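Local coordinates for sulfotransferase (Mus musculus, PDB 5X2B), which probably transfers sulfo groups to acceptor molecules as a cytoplasmic sulfotransferase, and here holds the nucleotide adenosine-3'-5'-diphosphate, at residues A[110-113]-A[114-117]; A[150-153]-A[154-157]. One frame throughout, in Å; residues are numbered along the deposited sequence.

Contact 1 of 2, residues A[110-113]-A[114-117]; sequences VRNP and KDTA. With A3P (adenosine-3'-5'-diphosphate), chain M.
Asn112 O takes two bonds from Thr116, one from its backbone N and one from its hydroxyl, at 3.0 Å from OG1. The hydroxyl OG1 comes in above the carbonyl plane. Asn112 is the N-cap of helix 113-126, which begins where strand 105-110 of the parallel sheet of the sulfotransferase fold ends. Its side chain does the capping: Asn112 OD1 accepts from Asp115 N at 2.9 Å, nearly straight, and weakly from Lys114 N. With chi1 at 80°, CG lies between the backbone N and the carbonyl carbon, which turns OD1 back over the first turn. Ala117 N donates to Pro113 O at 3.0 Å.

Asp115 also packs on Arg111. Its CB lies over one face of the Arg111 guanidinium, 3.6 Å from Arg111 NE, and the carboxylate is turned 73° from the guanidinium plane. No salt bridge forms between the two. A water joins them instead, accepting from Arg111 NE and donating to Asp115 OD2 at 2.6 Å. Asp115 OD2 is also reached by Gly245 N. Arg111 belongs to the nucleotide pocket, and Tyr174 adds a cation-pi contact. The extended arginine chain carries Arg111 NH2 to within 3.2 Å of O3P of adenosine-3'-5'-diphosphate, an in-plane bond with an N-H...O angle of 170°.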
loop_
_atom_site.group_PDB
_atom_site.type_symbol
_atom_site.label_atom_id
_atom_site.label_comp_id
_atom_site.label_asym_id
_atom_site.label_seq_id
_atom_site.Cartn_x
_atom_site.Cartn_y
_atom_site.Cartn_z
ATOM N N VAL A 110 0.356 -4.056 -5.999
ATOM C CA VAL A 110 0.221 -5.414 -5.482
ATOM C C VAL A 110 1.420 -6.304 -5.649
ATOM O O VAL A 110 2.072 -6.294 -6.689
ATOM C CB VAL A 110 -0.843 -6.192 -6.208
ATOM C CG1 VAL A 110 -0.268 -6.727 -7.486
ATOM C CG2 VAL A 110 -1.321 -7.338 -5.319
ATOM N N ARG A 111 1.605 -7.171 -4.658
ATOM C CA ARG A 111 2.810 -7.960 -4.487
ATOM C C ARG A 111 2.435 -9.379 -3.979
ATOM O O ARG A 111 1.434 -9.568 -3.330
ATOM C CB ARG A 111 3.715 -7.221 -3.487
ATOM C CG ARG A 111 4.849 -8.057 -2.922
ATOM C CD ARG A 111 5.450 -7.427 -1.655
ATOM N NE ARG A 111 6.860 -7.786 -1.509
ATOM C CZ ARG A 111 7.660 -7.386 -0.518
ATOM N NH1 ARG A 111 7.196 -6.602 0.475
ATOM N NH2 ARG A 111 8.942 -7.755 -0.543
ATOM N N ASN A 112 3.210 -10.387 -4.315
ATOM C CA ASN A 112 2.825 -11.723 -3.902
ATOM C C ASN A 112 2.748 -11.756 -2.409
ATOM O O ASN A 112 3.523 -11.101 -1.713
ATOM C CB ASN A 112 3.818 -12.767 -4.334
ATOM C CG ASN A 112 4.997 -12.809 -3.438
ATOM O OD1 ASN A 112 5.070 -13.607 -2.497
ATOM N ND2 ASN A 112 5.935 -11.904 -3.700
ATOM N N PRO A 113 1.777 -12.505 -1.910
ATOM C CA PRO A 113 1.313 -12.485 -0.524
ATOM C C PRO A 113 2.205 -13.239 0.446
ATOM O O PRO A 113 2.040 -13.078 1.652
ATOM C CB PRO A 113 -0.049 -13.169 -0.619
ATOM C CG PRO A 113 0.050 -14.022 -1.751
ATOM C CD PRO A 113 0.888 -13.310 -2.761
ATOM N N LYS A 114 3.138 -14.030 -0.058
ATOM C CA LYS A 114 4.009 -14.745 0.845
ATOM C C LYS A 114 5.035 -13.746 1.266
ATOM O O LYS A 114 5.390 -13.645 2.418
ATOM C CB LYS A 114 4.677 -15.942 0.180
ATOM C CG LYS A 114 3.827 -17.195 0.228
ATOM C CD LYS A 114 4.457 -18.329 -0.563
ATOM C CE LYS A 114 3.452 -19.454 -0.713
ATOM N NZ LYS A 114 3.799 -20.427 -1.768
ATOM N N ASP A 115 5.483 -12.975 0.313
ATOM C CA ASP A 115 6.409 -11.909 0.614
ATOM C C ASP A 115 5.807 -10.822 1.435
ATOM O O ASP A 115 6.490 -10.190 2.238
ATOM C CB ASP A 115 6.889 -11.297 -0.661
ATOM C CG ASP A 115 7.673 -12.242 -1.450
ATOM O OD1 ASP A 115 7.923 -13.338 -0.925
ATOM O OD2 ASP A 115 8.032 -11.888 -2.579
ATOM N N THR A 116 4.531 -10.576 1.226
ATOM C CA THR A 116 3.867 -9.567 2.014
ATOM C C THR A 116 3.822 -10.027 3.449
ATOM O O THR A 116 4.309 -9.354 4.356
ATOM C CB THR A 116 2.484 -9.358 1.508
ATOM O OG1 THR A 116 2.555 -8.939 0.137
ATOM C CG2 THR A 116 1.794 -8.324 2.311
ATOM N N ALA A 117 3.264 -11.201 3.657
ATOM C CA ALA A 117 3.204 -11.748 4.995
ATOM C C ALA A 117 4.517 -11.460 5.734
ATOM O O ALA A 117 4.556 -10.758 6.731
ATOM C CB ALA A 117 2.957 -13.188 4.909
HETATM P P1 A3P M . 10.764 -5.829 2.750
HETATM O O1P A3P M . 12.147 -5.221 2.742
HETATM O O2P A3P M . 10.288 -6.190 4.182
HETATM O O3P A3P M . 10.799 -7.160 1.999
HETATM P P2 A3P M . 5.437 -0.448 2.462
HETATM O O4P A3P M . 5.448 -0.245 3.880
HETATM O O5P A3P M . 4.023 -0.737 2.035
HETATM O O6P A3P M . 5.890 0.802 1.687
HETATM O "O5'" A3P M . 6.338 -1.777 2.144
HETATM C "C5'" A3P M . 7.606 -2.113 2.675
HETATM C "C4'" A3P M . 8.433 -2.951 1.809
HETATM O "O4'" A3P M . 8.838 -2.156 0.733
HETATM C "C3'" A3P M . 9.688 -3.453 2.426
HETATM O "O3'" A3P M . 9.826 -4.823 2.088
HETATM C "C2'" A3P M . 10.721 -2.651 1.838
HETATM O "O2'" A3P M . 11.912 -3.434 1.884
HETATM C "C1'" A3P M . 10.203 -2.369 0.481
HETATM N N9 A3P M . 10.748 -1.199 -0.296
HETATM C C8 A3P M . 10.702 0.100 0.077
HETATM N N7 A3P M . 11.276 0.871 -0.861
HETATM C C5 A3P M . 11.678 0.080 -1.861
HETATM C C6 A3P M . 12.324 0.300 -3.076
HETATM N N6 A3P M . 12.718 1.615 -3.482
HETATM N N1 A3P M . 12.583 -0.725 -3.883
HETATM C C2 A3P M . 12.234 -1.963 -3.523
HETATM N N3 A3P M . 11.634 -2.205 -2.361
HETATM C C4 A3P M . 11.339 -1.230 -1.509
HETATM O O HOH W 1 7.880 -9.467 -3.592
#

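Contact 2 of 2, residues A[150-153]-A[154-157]; sequences YGSW and FDHV
Trp153 meets both Phe154 and Val157 in the first turn of helix 153-161. Trp153 and Phe154 form a T-shaped pair. The edge of the tryptophan six-membered ring points at the phenylalanine face, with planes at 89° and centroids 5.0 Å apart. The closest atoms are Trp153 CE3 and Phe154 CD1, at 3.4 Å. CE3 stands over the rim of the phenylalanine ring and not over its middle. Val157 approaches the indole differently. Its CG2 lies over the face, 3.6 Å from the centroid of the Trp153 six-membered ring, a CH-pi contact. With CG anti to the backbone N (chi1 -174°), the indole reaches along the helix to this methyl, one turn on.

The polar contacts belong to the helix start. Ser152 is the N-cap. Its OG accepts from Asp155 N, a weak but fairly straight bond of 3.3 Å. The same OG lies at the edge of the Phe154 ring, near its plane, 3.6 Å from Phe154 CD2. Backbone bonds then open the helix. His156 N donates to Ser152 O at 3.1 Å, and Val157 N to Trp153 O at 3.2 Å.

Asp155 and His156 have their polar partners outside this turn. Asp155 OD1 makes a salt bridge with Lys266, while His156 bonds through ND1 to Tyr108 OH and through NE2 to His89 O. Phe263 of helix 253-266 packs on both Trp153 and Phe154.

The chemistry thus divides the turn. Ser152 serves the backbone at the helix start, while the indole, held at edge and face, is probably restricted in its rotation. Both imidazole nitrogens of His156 are bonded, which should fix the direction of its ring.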
loop_
_atom_site.group_PDB
_atom_site.type_symbol
_atom_site.label_atom_id
_atom_site.label_comp_id
_atom_site.label_asym_id
_atom_site.label_seq_id
_atom_site.Cartn_x
_atom_site.Cartn_y
_atom_site.Cartn_z
ATOM N N TYR A 150 -6.033 -4.193 8.893
ATOM C CA TYR A 150 -6.455 -4.051 7.496
ATOM C C TYR A 150 -6.932 -5.358 6.913
ATOM O O TYR A 150 -7.272 -5.412 5.728
ATOM C CB TYR A 150 -5.340 -3.459 6.614
ATOM C CG TYR A 150 -5.081 -1.992 6.904
ATOM C CD1 TYR A 150 -6.109 -1.050 6.746
ATOM C CD2 TYR A 150 -3.831 -1.538 7.332
ATOM C CE1 TYR A 150 -5.920 0.295 7.028
ATOM C CE2 TYR A 150 -3.629 -0.190 7.613
ATOM C CZ TYR A 150 -4.685 0.719 7.455
ATOM O OH TYR A 150 -4.490 2.053 7.719
ATOM N N GLY A 151 -6.925 -6.412 7.734
ATOM C CA GLY A 151 -7.607 -7.649 7.403
ATOM C C GLY A 151 -6.945 -8.542 6.404
ATOM O O GLY A 151 -5.740 -8.478 6.165
ATOM N N SER A 152 -7.755 -9.387 5.786
ATOM C CA SER A 152 -7.202 -10.442 4.977
ATOM C C SER A 152 -6.588 -9.957 3.696
ATOM O O SER A 152 -7.213 -9.300 2.874
ATOM C CB SER A 152 -8.258 -11.424 4.541
ATOM O OG SER A 152 -7.718 -12.132 3.454
ATOM N N TRP A 153 -5.366 -10.339 3.469
ATOM C CA TRP A 153 -4.802 -9.991 2.227
ATOM C C TRP A 153 -5.880 -10.243 1.199
ATOM O O TRP A 153 -6.370 -9.337 0.538
ATOM C CB TRP A 153 -3.664 -10.905 1.957
ATOM C CG TRP A 153 -2.947 -10.524 0.785
ATOM C CD1 TRP A 153 -2.101 -9.497 0.686
ATOM C CD2 TRP A 153 -2.977 -11.169 -0.506
ATOM N NE1 TRP A 153 -1.589 -9.434 -0.588
ATOM C CE2 TRP A 153 -2.105 -10.465 -1.341
ATOM C CE3 TRP A 153 -3.662 -12.273 -1.035
ATOM C CZ2 TRP A 153 -1.887 -10.808 -2.676
ATOM C CZ3 TRP A 153 -3.447 -12.621 -2.365
ATOM C CH2 TRP A 153 -2.572 -11.896 -3.165
ATOM N N PHE A 154 -6.282 -11.496 1.104
ATOM C CA PHE A 154 -7.011 -11.928 -0.076
ATOM C C PHE A 154 -8.195 -11.033 -0.334
ATOM O O PHE A 154 -8.428 -10.644 -1.443
ATOM C CB PHE A 154 -7.450 -13.389 0.045
ATOM C CG PHE A 154 -6.302 -14.359 0.271
ATOM C CD1 PHE A 154 -5.701 -15.015 -0.788
ATOM C CD2 PHE A 154 -5.833 -14.606 1.558
ATOM C CE1 PHE A 154 -4.672 -15.918 -0.579
ATOM C CE2 PHE A 154 -4.805 -15.474 1.774
ATOM C CZ PHE A 154 -4.216 -16.142 0.710
ATOM N N ASP A 155 -8.931 -10.697 0.694
ATOM C CA ASP A 155 -10.027 -9.809 0.544
ATOM C C ASP A 155 -9.621 -8.470 -0.016
ATOM O O ASP A 155 -10.299 -7.934 -0.883
ATOM C CB ASP A 155 -10.653 -9.598 1.890
ATOM C CG ASP A 155 -11.296 -10.843 2.397
ATOM O OD1 ASP A 155 -11.302 -11.800 1.581
ATOM O OD2 ASP A 155 -11.826 -10.877 3.552
ATOM N N HIS A 156 -8.521 -7.916 0.467
ATOM C CA HIS A 156 -8.119 -6.606 0.005
ATOM C C HIS A 156 -8.037 -6.599 -1.496
ATOM O O HIS A 156 -8.602 -5.785 -2.233
ATOM C CB HIS A 156 -6.749 -6.266 0.557
ATOM C CG HIS A 156 -6.494 -4.790 0.572
ATOM N ND1 HIS A 156 -5.776 -4.165 -0.408
ATOM C CD2 HIS A 156 -6.937 -3.834 1.410
ATOM C CE1 HIS A 156 -5.747 -2.854 -0.154
ATOM N NE2 HIS A 156 -6.441 -2.629 0.950
ATOM N N VAL A 157 -7.281 -7.543 -1.935
ATOM C CA VAL A 157 -6.893 -7.577 -3.293
ATOM C C VAL A 157 -8.124 -7.750 -4.150
ATOM O O VAL A 157 -8.288 -7.120 -5.217
ATOM C CB VAL A 157 -5.979 -8.791 -3.432
ATOM C CG1 VAL A 157 -5.534 -8.986 -4.843
ATOM C CG2 VAL A 157 -4.785 -8.627 -2.555
#

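Contact 1 closes before contact 2 opens along the chain, and their centres are 11 Å apart. Each lies at the N-terminal end of a helix, 113-126 for 110-117 and 153-161 for 150-157. Helix 136-145 comes between them in sequence. The two touch directly through Trp153: its CE2 is 3.5 Å from Pro113 CB, and its CZ2 is 3.6 Å from Arg111 O. Helix 253-266 also packs on Pro113, so one helix borders both turns. Contact 1 reaches the nucleotide through Arg111. The side chain of His156 in contact 2 stays about 10 Å from it. Trp153 thus lies on the backbone of a pocket residue, Arg111.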